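D-glucosaminate-6-phosphate ammonia lyase (Salmonella typhimurium, PDB 7LCE) is a pyridoxal-phosphate-dependent enzyme with the aminotransferase-type fold, related to the L-seryl-tRNA selenium transferase family and carrying its cofactor covalently bound. Local coordinates at residues Lys12-Lys20 with Asp344-Leu355; Ile280-Glu291 with Arg301-Leu311. One frame throughout, in Å; residues are numbered along the deposited sequence.

Both contacts belong to the lobe built from the two ends of the chain, with centres about 18 Å apart; the hairpin of interaction 2 is nested within the long loop that interaction 1 closes. They meet at R301, whose NH1 is salt-bridged to D293 and whose NE makes a long, weak ion pair of 3.5 Å with D344 OD2. R346 shares that carboxylate, so the two guanidinium groups gather round one anion. M353 CE packs 4.2 Å from I302 CD1. Interaction 1 reaches the cofactor site through K20, whose NZ bonds to N216 OD1 and to the carbonyl oxygen of the cofactor-bearing lysine at position 213. The other end of interaction 2 carries a calcium ion on E310.

Interaction 1: residues Lys12-Lys20 with Asp344-Leu355; sequences KKVINACGK and DPRTVAEGEMAL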
loop_
_atom_site.group_PDB
_atom_site.type_symbol
_atom_site.label_atom_id
_atom_site.label_comp_id
_atom_site.label_asym_id
_atom_site.label_seq_id
_atom_site.Cartn_x
_atom_site.Cartn_y
_atom_site.Cartn_z
ATOM N N LYS A 12 10.517 57.167 4.181
ATOM C CA LYS A 12 10.002 58.230 3.332
ATOM C C LYS A 12 8.557 58.568 3.677
ATOM O O LYS A 12 7.762 57.701 4.051
ATOM C CB LYS A 12 10.075 57.828 1.860
ATOM C CG LYS A 12 11.445 57.410 1.384
ATOM C CD LYS A 12 11.367 56.873 -0.031
ATOM C CE LYS A 12 12.104 57.780 -0.991
ATOM N NZ LYS A 12 12.101 57.231 -2.375
ATOM N N LYS A 13 8.222 59.848 3.547
ATOM C CA LYS A 13 6.823 60.248 3.577
ATOM C C LYS A 13 6.151 59.793 2.289
ATOM O O LYS A 13 6.638 60.080 1.191
ATOM C CB LYS A 13 6.702 61.761 3.744
ATOM C CG LYS A 13 5.284 62.286 3.629
ATOM C CD LYS A 13 5.222 63.786 3.863
ATOM C CE LYS A 13 3.806 64.300 3.666
ATOM N NZ LYS A 13 2.855 63.632 4.599
ATOM N N VAL A 14 5.035 59.083 2.418
ATOM C CA VAL A 14 4.353 58.476 1.280
ATOM C C VAL A 14 3.057 59.230 1.018
ATOM O O VAL A 14 2.295 59.514 1.950
ATOM C CB VAL A 14 4.077 56.982 1.523
ATOM C CG1 VAL A 14 3.345 56.381 0.337
ATOM C CG2 VAL A 14 5.377 56.240 1.791
ATOM N N ILE A 15 2.808 59.545 -0.250
ATOM C CA ILE A 15 1.547 60.125 -0.695
ATOM C C ILE A 15 0.884 59.115 -1.619
ATOM O O ILE A 15 1.423 58.795 -2.686
ATOM C CB ILE A 15 1.750 61.467 -1.413
ATOM C CG1 ILE A 15 2.474 62.459 -0.505
ATOM C CG2 ILE A 15 0.411 62.036 -1.862
ATOM C CD1 ILE A 15 2.629 63.831 -1.120
ATOM N N ASN A 16 -0.285 58.629 -1.221
ATOM C CA ASN A 16 -0.972 57.565 -1.936
ATOM C C ASN A 16 -2.026 58.171 -2.847
ATOM O O ASN A 16 -2.963 58.822 -2.373
ATOM C CB ASN A 16 -1.614 56.578 -0.964
ATOM C CG ASN A 16 -2.126 55.329 -1.654
ATOM O OD1 ASN A 16 -2.389 55.329 -2.859
ATOM N ND2 ASN A 16 -2.278 54.255 -0.889
ATOM N N ALA A 17 -1.889 57.926 -4.149
ATOM C CA ALA A 17 -2.873 58.367 -5.127
ATOM C C ALA A 17 -3.274 57.239 -6.068
ATOM O O ALA A 17 -3.923 57.501 -7.087
ATOM C CB ALA A 17 -2.342 59.559 -5.930
ATOM N N CYS A 18 -2.903 55.998 -5.756
ATOM C CA CYS A 18 -3.276 54.839 -6.556
ATOM C C CYS A 18 -4.509 54.126 -6.013
ATOM O O CYS A 18 -5.417 53.790 -6.779
ATOM C CB CYS A 18 -2.096 53.863 -6.640
ATOM S SG CYS A 18 -2.293 52.560 -7.877
ATOM N N GLY A 19 -4.568 53.902 -4.709
ATOM C CA GLY A 19 -5.679 53.203 -4.100
ATOM C C GLY A 19 -5.230 52.469 -2.851
ATOM O O GLY A 19 -4.146 52.703 -2.326
ATOM N N LYS A 20 -6.094 51.563 -2.389
ATOM C CA LYS A 20 -5.843 50.803 -1.162
ATOM C C LYS A 20 -4.901 49.649 -1.498
ATOM O O LYS A 20 -5.308 48.510 -1.745
ATOM C CB LYS A 20 -7.154 50.319 -0.555
ATOM C CG LYS A 20 -8.259 51.376 -0.563
ATOM C CD LYS A 20 -8.165 52.328 0.624
ATOM C CE LYS A 20 -8.795 51.740 1.871
ATOM N NZ LYS A 20 -10.251 51.491 1.684
ATOM N N ASP A 344 -5.724 59.069 -7.736
ATOM C CA ASP A 344 -6.983 58.795 -7.061
ATOM C C ASP A 344 -7.021 59.626 -5.786
ATOM O O ASP A 344 -6.234 59.360 -4.864
ATOM C CB ASP A 344 -7.111 57.312 -6.743
ATOM C CG ASP A 344 -8.530 56.905 -6.401
ATOM O OD1 ASP A 344 -9.308 57.767 -5.943
ATOM O OD2 ASP A 344 -8.866 55.717 -6.589
ATOM N N PRO A 345 -7.900 60.626 -5.680
ATOM C CA PRO A 345 -7.855 61.535 -4.525
ATOM C C PRO A 345 -8.376 60.929 -3.234
ATOM O O PRO A 345 -8.259 61.574 -2.184
ATOM C CB PRO A 345 -8.738 62.703 -4.974
ATOM C CG PRO A 345 -9.732 62.058 -5.889
ATOM C CD PRO A 345 -8.976 60.980 -6.623
ATOM N N ARG A 346 -8.946 59.725 -3.273
ATOM C CA ARG A 346 -9.559 59.155 -2.078
ATOM C C ARG A 346 -8.522 58.877 -0.993
ATOM O O ARG A 346 -8.799 59.069 0.197
ATOM C CB ARG A 346 -10.329 57.888 -2.453
ATOM C CG ARG A 346 -11.462 58.159 -3.442
ATOM C CD ARG A 346 -12.207 56.896 -3.853
ATOM N NE ARG A 346 -11.448 56.105 -4.815
ATOM C CZ ARG A 346 -11.806 54.905 -5.250
ATOM N NH1 ARG A 346 -12.921 54.325 -4.840
ATOM N NH2 ARG A 346 -11.028 54.275 -6.126
ATOM N N THR A 347 -7.325 58.439 -1.375
ATOM C CA THR A 347 -6.260 58.177 -0.415
ATOM C C THR A 347 -5.363 59.386 -0.171
ATOM O O THR A 347 -4.465 59.309 0.675
ATOM C CB THR A 347 -5.397 56.997 -0.878
ATOM O OG1 THR A 347 -4.906 57.246 -2.199
ATOM C CG2 THR A 347 -6.212 55.714 -0.882
ATOM N N VAL A 348 -5.571 60.486 -0.887
ATOM C CA VAL A 348 -4.751 61.681 -0.712
ATOM C C VAL A 348 -5.307 62.500 0.445
ATOM O O VAL A 348 -6.516 62.743 0.524
ATOM C CB VAL A 348 -4.709 62.511 -2.005
ATOM C CG1 VAL A 348 -3.758 63.689 -1.851
ATOM C CG2 VAL A 348 -4.304 61.644 -3.187
ATOM N N ALA A 349 -4.423 62.937 1.339
ATOM C CA ALA A 349 -4.832 63.731 2.484
ATOM C C ALA A 349 -4.783 65.217 2.142
ATOM O O ALA A 349 -4.347 65.622 1.063
ATOM C CB ALA A 349 -3.946 63.431 3.692
ATOM N N GLU A 350 -5.240 66.037 3.087
ATOM C CA GLU A 350 -5.273 67.476 2.869
ATOM C C GLU A 350 -3.859 68.038 2.799
ATOM O O GLU A 350 -3.026 67.768 3.671
ATOM C CB GLU A 350 -6.074 68.163 3.972
ATOM C CG GLU A 350 -7.575 67.970 3.832
ATOM C CD GLU A 350 -8.109 68.502 2.515
ATOM O OE1 GLU A 350 -7.625 69.558 2.055
ATOM O OE2 GLU A 350 -9.006 67.857 1.932
ATOM N N GLY A 351 -3.595 68.829 1.760
ATOM C CA GLY A 351 -2.299 69.421 1.529
ATOM C C GLY A 351 -1.377 68.589 0.659
ATOM O O GLY A 351 -0.499 69.147 -0.008
ATOM N N GLU A 352 -1.555 67.266 0.652
ATOM C CA GLU A 352 -0.706 66.411 -0.170
ATOM C C GLU A 352 -0.917 66.664 -1.659
ATOM O O GLU A 352 0.004 66.452 -2.456
ATOM C CB GLU A 352 -0.956 64.944 0.183
ATOM C CG GLU A 352 -0.695 64.631 1.654
ATOM C CD GLU A 352 -0.753 63.151 1.972
ATOM O OE1 GLU A 352 -1.509 62.420 1.299
ATOM O OE2 GLU A 352 -0.041 62.718 2.904
ATOM N N MET A 353 -2.109 67.120 -2.056
ATOM C CA MET A 353 -2.331 67.457 -3.460
ATOM C C MET A 353 -1.383 68.555 -3.917
ATOM O O MET A 353 -0.834 68.492 -5.024
ATOM C CB MET A 353 -3.783 67.872 -3.688
ATOM C CG MET A 353 -4.705 66.705 -3.975
ATOM S SD MET A 353 -4.327 65.980 -5.584
ATOM C CE MET A 353 -5.293 64.473 -5.519
ATOM N N ALA A 354 -1.172 69.570 -3.076
ATOM C CA ALA A 354 -0.244 70.635 -3.432
ATOM C C ALA A 354 1.175 70.101 -3.566
ATOM O O ALA A 354 1.946 70.584 -4.404
ATOM C CB ALA A 354 -0.296 71.750 -2.389
ATOM N N LEU A 355 1.535 69.109 -2.750
ATOM C CA LEU A 355 2.875 68.540 -2.817
ATOM C C LEU A 355 3.098 67.796 -4.130
ATOM O O LEU A 355 4.195 67.848 -4.699
ATOM C CB LEU A 355 3.098 67.608 -1.627
ATOM C CG LEU A 355 2.998 68.277 -0.256
ATOM C CD1 LEU A 355 3.102 67.250 0.861
ATOM C CD2 LEU A 355 4.072 69.343 -0.114
#
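N16 lies against T347 and holds its own amide in place: OD1 accepts from C18 N at 3.0 Å, nearly in line with the C=O bond and closing an Asx turn, and from G19 N at 3.2 Å, extending it to an Asx motif. On the other branch ND2 donates to G19 O at 2.8 Å, so both ends of the amide are used and its rotation is fixed. Asparagine suits the place, since one side chain supplies both acceptor and donor to the chain as it leaves the strand. G19 adopts backbone angles that a residue without CB takes up readily.

T347 approaches with its hydroxyl. OG1 sits between its backbone N and carbonyl carbon (chi1 55°) and donates to N16 O from well above the carbonyl plane, while the methyl CG2 turns to the backbone of G19. D344 N donates to A17 O, though the modelled length is too short to trust. The D344 carboxylate is gripped side-on by R346, NE bonding to OD1 and NH2 to OD2, almost in the guanidinium plane.

I15 slides past E352: its CG2 lies against CB and OE1 of the glutamate, while CD1 comes within 3.8 Å of L355 CB. E352 is extended beyond CG, and OE1 accepts from A349 N at 3.0 Å, tying the first turn of the helix to the loop before it. OE2 faces K13 NZ at 3.5 Å, a weak salt bridge.

Strand 13-17 pairs in parallel with strand 327-331, and V14 packs on V45 of the second subunit, whose F44 covers N16 and T347. P345 of the loop and M353 of the helix rest on helix 270-282, while I15, E352 and L355 join the N-terminal strand to the start of helix 352-365.

Interaction 2: residues Ile280-Glu291 with Arg301-Leu311; sequences ISAIHGLYADIE and RIRVRVNASEL. With CA (calcium ion), chain I.
L286 and V306 lie side by side on the buried face of paired strands, CD2 of L286 meeting CG2 of V306 at 3.7 Å. A288 continues the row between V304 and I302; its single methyl suits a point where the backbones come close. I280, from the helix end, sets CG2 3.9 Å from V304 CG1. Helices 270-282 and 352-365 cover this apolar face.

Strands 286-291 and 301-306 form an antiparallel beta hairpin, their short axes at 151°, and the second strand pairs on its far side with strand 340-343. Y287 and R305 make one hydrogen-bonded pair, with R305 N to Y287 O at 2.7 Å; D289 with R303 and E291 with R301 are the next two.

The other face is polar and more open to solvent, loose at the Y287 and R305 rim. CG of D289 sits between the backbone N and the carbonyl carbon (chi1 60°), which swings the carboxylate across to R303, whose chain bends at chi3 to meet it. NE gives a weak bond to OD1, and the NH2 to OD2 salt bridge is modelled implausibly short. A second calcium ion lies about 4 Å from the D289 side chain. E291 OE2 is 3.6 Å from R303 NH1, but well out of the guanidinium plane, so only charge attracts. R305 lies with its guanidinium edge to Y287, NH1 3.6 Å from CD2. Y287, D289 and R305 touch a crystal neighbour.

In the type II turn I283-L286, G285 takes the third position, where its positive phi suits glycine, and the absence of a side chain lets L311 pack close. N307 caps the short helix by accepting from E310 N. E310 lays CB over the H284 ring in a CH-pi contact, while both carboxylate oxygens bind calcium, OE1 at 2.5 Å.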
loop_
_atom_site.group_PDB
_atom_site.type_symbol
_atom_site.label_atom_id
_atom_site.label_comp_id
_atom_site.label_asym_id
_atom_site.label_seq_id
_atom_site.Cartn_x
_atom_site.Cartn_y
_atom_site.Cartn_z
ATOM N N ILE A 280 -1.565 71.539 -12.846
ATOM C CA ILE A 280 -0.702 70.620 -13.580
ATOM C C ILE A 280 -0.644 70.999 -15.056
ATOM O O ILE A 280 0.404 70.872 -15.702
ATOM C CB ILE A 280 -1.175 69.167 -13.376
ATOM C CG1 ILE A 280 -1.178 68.813 -11.887
ATOM C CG2 ILE A 280 -0.294 68.196 -14.150
ATOM C CD1 ILE A 280 -1.856 67.495 -11.571
ATOM N N SER A 281 -1.761 71.478 -15.614
ATOM C CA SER A 281 -1.783 71.854 -17.024
ATOM C C SER A 281 -0.904 73.067 -17.305
ATOM O O SER A 281 -0.433 73.240 -18.436
ATOM C CB SER A 281 -3.219 72.122 -17.469
ATOM O OG SER A 281 -4.048 71.011 -17.180
ATOM N N ALA A 282 -0.694 73.926 -16.305
ATOM C CA ALA A 282 0.213 75.056 -16.472
ATOM C C ALA A 282 1.653 74.599 -16.673
ATOM O O ALA A 282 2.443 75.306 -17.310
ATOM C CB ALA A 282 0.119 75.991 -15.267
ATOM N N ILE A 283 2.008 73.433 -16.135
ATOM C CA ILE A 283 3.350 72.884 -16.304
ATOM C C ILE A 283 3.551 72.449 -17.750
ATOM O O ILE A 283 2.694 71.775 -18.338
ATOM C CB ILE A 283 3.574 71.714 -15.333
ATOM C CG1 ILE A 283 3.478 72.187 -13.883
ATOM C CG2 ILE A 283 4.920 71.058 -15.580
ATOM C CD1 ILE A 283 2.996 71.118 -12.932
ATOM N N HIS A 284 4.688 72.828 -18.326
ATOM C CA HIS A 284 4.968 72.505 -19.719
ATOM C C HIS A 284 5.136 71.002 -19.895
ATOM O O HIS A 284 5.927 70.366 -19.190
ATOM C CB HIS A 284 6.231 73.229 -20.180
ATOM C CG HIS A 284 6.469 73.153 -21.655
ATOM N ND1 HIS A 284 5.549 73.588 -22.583
ATOM C CD2 HIS A 284 7.525 72.683 -22.362
ATOM C CE1 HIS A 284 6.029 73.393 -23.799
ATOM N NE2 HIS A 284 7.226 72.845 -23.692
ATOM N N GLY A 285 4.399 70.435 -20.852
ATOM C CA GLY A 285 4.440 69.013 -21.116
ATOM C C GLY A 285 3.410 68.187 -20.376
ATOM O O GLY A 285 3.311 66.980 -20.632
ATOM N N LEU A 286 2.666 68.784 -19.448
ATOM C CA LEU A 286 1.648 68.092 -18.670
ATOM C C LEU A 286 0.266 68.656 -18.968
ATOM O O LEU A 286 0.084 69.878 -18.992
ATOM C CB LEU A 286 1.939 68.206 -17.172
ATOM C CG LEU A 286 3.146 67.421 -16.666
ATOM C CD1 LEU A 286 3.239 67.514 -15.153
ATOM C CD2 LEU A 286 3.069 65.975 -17.122
ATOM N N TYR A 287 -0.699 67.769 -19.213
ATOM C CA TYR A 287 -2.102 68.149 -19.350
ATOM C C TYR A 287 -2.938 67.282 -18.420
ATOM O O TYR A 287 -2.872 66.051 -18.493
ATOM C CB TYR A 287 -2.621 68.014 -20.783
ATOM C CG TYR A 287 -4.116 68.250 -20.847
ATOM C CD1 TYR A 287 -4.636 69.539 -20.836
ATOM C CD2 TYR A 287 -5.010 67.187 -20.878
ATOM C CE1 TYR A 287 -6.003 69.762 -20.876
ATOM C CE2 TYR A 287 -6.376 67.400 -20.914
ATOM C CZ TYR A 287 -6.867 68.688 -20.915
ATOM O OH TYR A 287 -8.228 68.897 -20.957
ATOM N N ALA A 288 -3.700 67.919 -17.535
ATOM C CA ALA A 288 -4.511 67.219 -16.551
ATOM C C ALA A 288 -5.984 67.538 -16.766
ATOM O O ALA A 288 -6.346 68.683 -17.051
ATOM C CB ALA A 288 -4.102 67.588 -15.122
ATOM N N ASP A 289 -6.830 66.517 -16.630
ATOM C CA ASP A 289 -8.273 66.691 -16.711
ATOM C C ASP A 289 -8.930 65.670 -15.796
ATOM O O ASP A 289 -8.358 64.614 -15.511
ATOM C CB ASP A 289 -8.805 66.527 -18.138
ATOM C CG ASP A 289 -8.516 65.156 -18.714
ATOM O OD1 ASP A 289 -7.330 64.765 -18.763
ATOM O OD2 ASP A 289 -9.479 64.468 -19.113
ATOM N N ILE A 290 -10.125 66.000 -15.331
ATOM C CA ILE A 290 -10.889 65.138 -14.437
ATOM C C ILE A 290 -11.715 64.152 -15.251
ATOM O O ILE A 290 -12.329 64.515 -16.261
ATOM C CB ILE A 290 -11.777 65.986 -13.510
ATOM C CG1 ILE A 290 -10.929 67.073 -12.846
ATOM C CG2 ILE A 290 -12.461 65.115 -12.468
ATOM C CD1 ILE A 290 -11.735 68.099 -12.105
ATOM N N GLU A 291 -11.740 62.898 -14.798
ATOM C CA GLU A 291 -12.447 61.823 -15.483
ATOM C C GLU A 291 -13.164 60.969 -14.449
ATOM O O GLU A 291 -12.545 60.504 -13.487
ATOM C CB GLU A 291 -11.484 60.959 -16.311
ATOM C CG GLU A 291 -12.173 59.936 -17.204
ATOM C CD GLU A 291 -11.292 58.737 -17.517
ATOM O OE1 GLU A 291 -10.279 58.534 -16.812
ATOM O OE2 GLU A 291 -11.616 57.995 -18.469
ATOM N N ARG A 301 -11.327 61.251 -10.754
ATOM C CA ARG A 301 -9.877 61.123 -10.716
ATOM C C ARG A 301 -9.250 62.153 -11.643
ATOM O O ARG A 301 -9.879 62.607 -12.603
ATOM C CB ARG A 301 -9.417 59.718 -11.133
ATOM C CG ARG A 301 -9.909 58.593 -10.238
ATOM C CD ARG A 301 -9.449 57.235 -10.752
ATOM N NE ARG A 301 -9.890 56.141 -9.893
ATOM C CZ ARG A 301 -10.966 55.397 -10.115
ATOM N NH1 ARG A 301 -11.749 55.608 -11.160
ATOM N NH2 ARG A 301 -11.261 54.415 -9.268
ATOM N N ILE A 302 -8.002 62.514 -11.350
ATOM C CA ILE A 302 -7.259 63.502 -12.127
ATOM C C ILE A 302 -6.356 62.740 -13.087
ATOM O O ILE A 302 -5.295 62.238 -12.704
ATOM C CB ILE A 302 -6.456 64.461 -11.243
ATOM C CG1 ILE A 302 -7.369 65.211 -10.273
ATOM C CG2 ILE A 302 -5.671 65.446 -12.100
ATOM C CD1 ILE A 302 -6.610 65.958 -9.198
ATOM N N ARG A 303 -6.784 62.653 -14.341
ATOM C CA ARG A 303 -5.992 62.014 -15.380
ATOM C C ARG A 303 -4.935 62.988 -15.881
ATOM O O ARG A 303 -5.256 64.098 -16.313
ATOM C CB ARG A 303 -6.899 61.559 -16.521
ATOM C CG ARG A 303 -6.182 60.902 -17.678
ATOM C CD ARG A 303 -7.179 60.430 -18.720
ATOM N NE ARG A 303 -7.945 61.533 -19.286
ATOM C CZ ARG A 303 -9.028 61.384 -20.034
ATOM N NH1 ARG A 303 -9.502 60.185 -20.332
ATOM N NH2 ARG A 303 -9.649 62.464 -20.500
ATOM N N VAL A 304 -3.672 62.567 -15.832
ATOM C CA VAL A 304 -2.542 63.406 -16.215
ATOM C C VAL A 304 -1.900 62.782 -17.443
ATOM O O VAL A 304 -1.448 61.631 -17.401
ATOM C CB VAL A 304 -1.520 63.545 -15.076
ATOM C CG1 VAL A 304 -0.405 64.495 -15.482
ATOM C CG2 VAL A 304 -2.202 64.030 -13.809
ATOM N N ARG A 305 -1.853 63.544 -18.531
ATOM C CA ARG A 305 -1.265 63.096 -19.784
ATOM C C ARG A 305 0.060 63.814 -19.995
ATOM O O ARG A 305 0.144 65.036 -19.826
ATOM C CB ARG A 305 -2.222 63.362 -20.950
ATOM C CG ARG A 305 -1.752 62.840 -22.297
ATOM C CD ARG A 305 -2.872 62.897 -23.332
ATOM N NE ARG A 305 -4.017 62.070 -22.964
ATOM C CZ ARG A 305 -5.141 62.532 -22.431
ATOM N NH1 ARG A 305 -5.313 63.821 -22.189
ATOM N NH2 ARG A 305 -6.117 61.680 -22.133
ATOM N N VAL A 306 1.087 63.056 -20.367
ATOM C CA VAL A 306 2.441 63.572 -20.516
ATOM C C VAL A 306 2.779 63.618 -21.997
ATOM O O VAL A 306 2.522 62.655 -22.730
ATOM C CB VAL A 306 3.456 62.707 -19.748
ATOM C CG1 VAL A 306 4.820 63.375 -19.737
ATOM C CG2 VAL A 306 2.966 62.450 -18.335
ATOM N N ASN A 307 3.356 64.733 -22.435
ATOM C CA ASN A 307 3.849 64.875 -23.798
ATOM C C ASN A 307 5.365 64.759 -23.760
ATOM O O ASN A 307 6.051 65.657 -23.259
ATOM C CB ASN A 307 3.412 66.206 -24.405
ATOM C CG ASN A 307 3.815 66.339 -25.859
ATOM O OD1 ASN A 307 4.774 67.034 -26.188
ATOM N ND2 ASN A 307 3.087 65.661 -26.738
ATOM N N ALA A 308 5.886 63.650 -24.289
ATOM C CA ALA A 308 7.325 63.418 -24.241
ATOM C C ALA A 308 8.087 64.489 -25.007
ATOM O O ALA A 308 9.200 64.859 -24.616
ATOM C CB ALA A 308 7.655 62.030 -24.791
ATOM N N SER A 309 7.507 64.999 -26.095
ATOM C CA SER A 309 8.184 66.017 -26.892
ATOM C C SER A 309 8.391 67.299 -26.092
ATOM O O SER A 309 9.483 67.881 -26.103
ATOM C CB SER A 309 7.384 66.294 -28.164
ATOM O OG SER A 309 8.026 67.272 -28.965
ATOM N N GLU A 310 7.356 67.749 -25.379
ATOM C CA GLU A 310 7.459 68.998 -24.627
ATOM C C GLU A 310 8.260 68.810 -23.343
ATOM O O GLU A 310 9.226 69.538 -23.092
ATOM C CB GLU A 310 6.066 69.548 -24.300
ATOM C CG GLU A 310 5.282 70.103 -25.485
ATOM C CD GLU A 310 3.831 70.411 -25.135
ATOM O OE1 GLU A 310 3.440 70.207 -23.966
ATOM O OE2 GLU A 310 3.082 70.866 -26.026
ATOM N N LEU A 311 7.870 67.837 -22.519
ATOM C CA LEU A 311 8.510 67.671 -21.218
ATOM C C LEU A 311 9.919 67.109 -21.356
ATOM O O LEU A 311 10.851 67.596 -20.708
ATOM C CB LEU A 311 7.653 66.773 -20.326
ATOM C CG LEU A 311 8.087 66.645 -18.867
ATOM C CD1 LEU A 311 7.756 67.906 -18.092
ATOM C CD2 LEU A 311 7.410 65.453 -18.232
HETATM CA CA CA I . 1.120 71.214 -24.255
HETATM O O HOH W 1 1.981 72.198 -22.255
#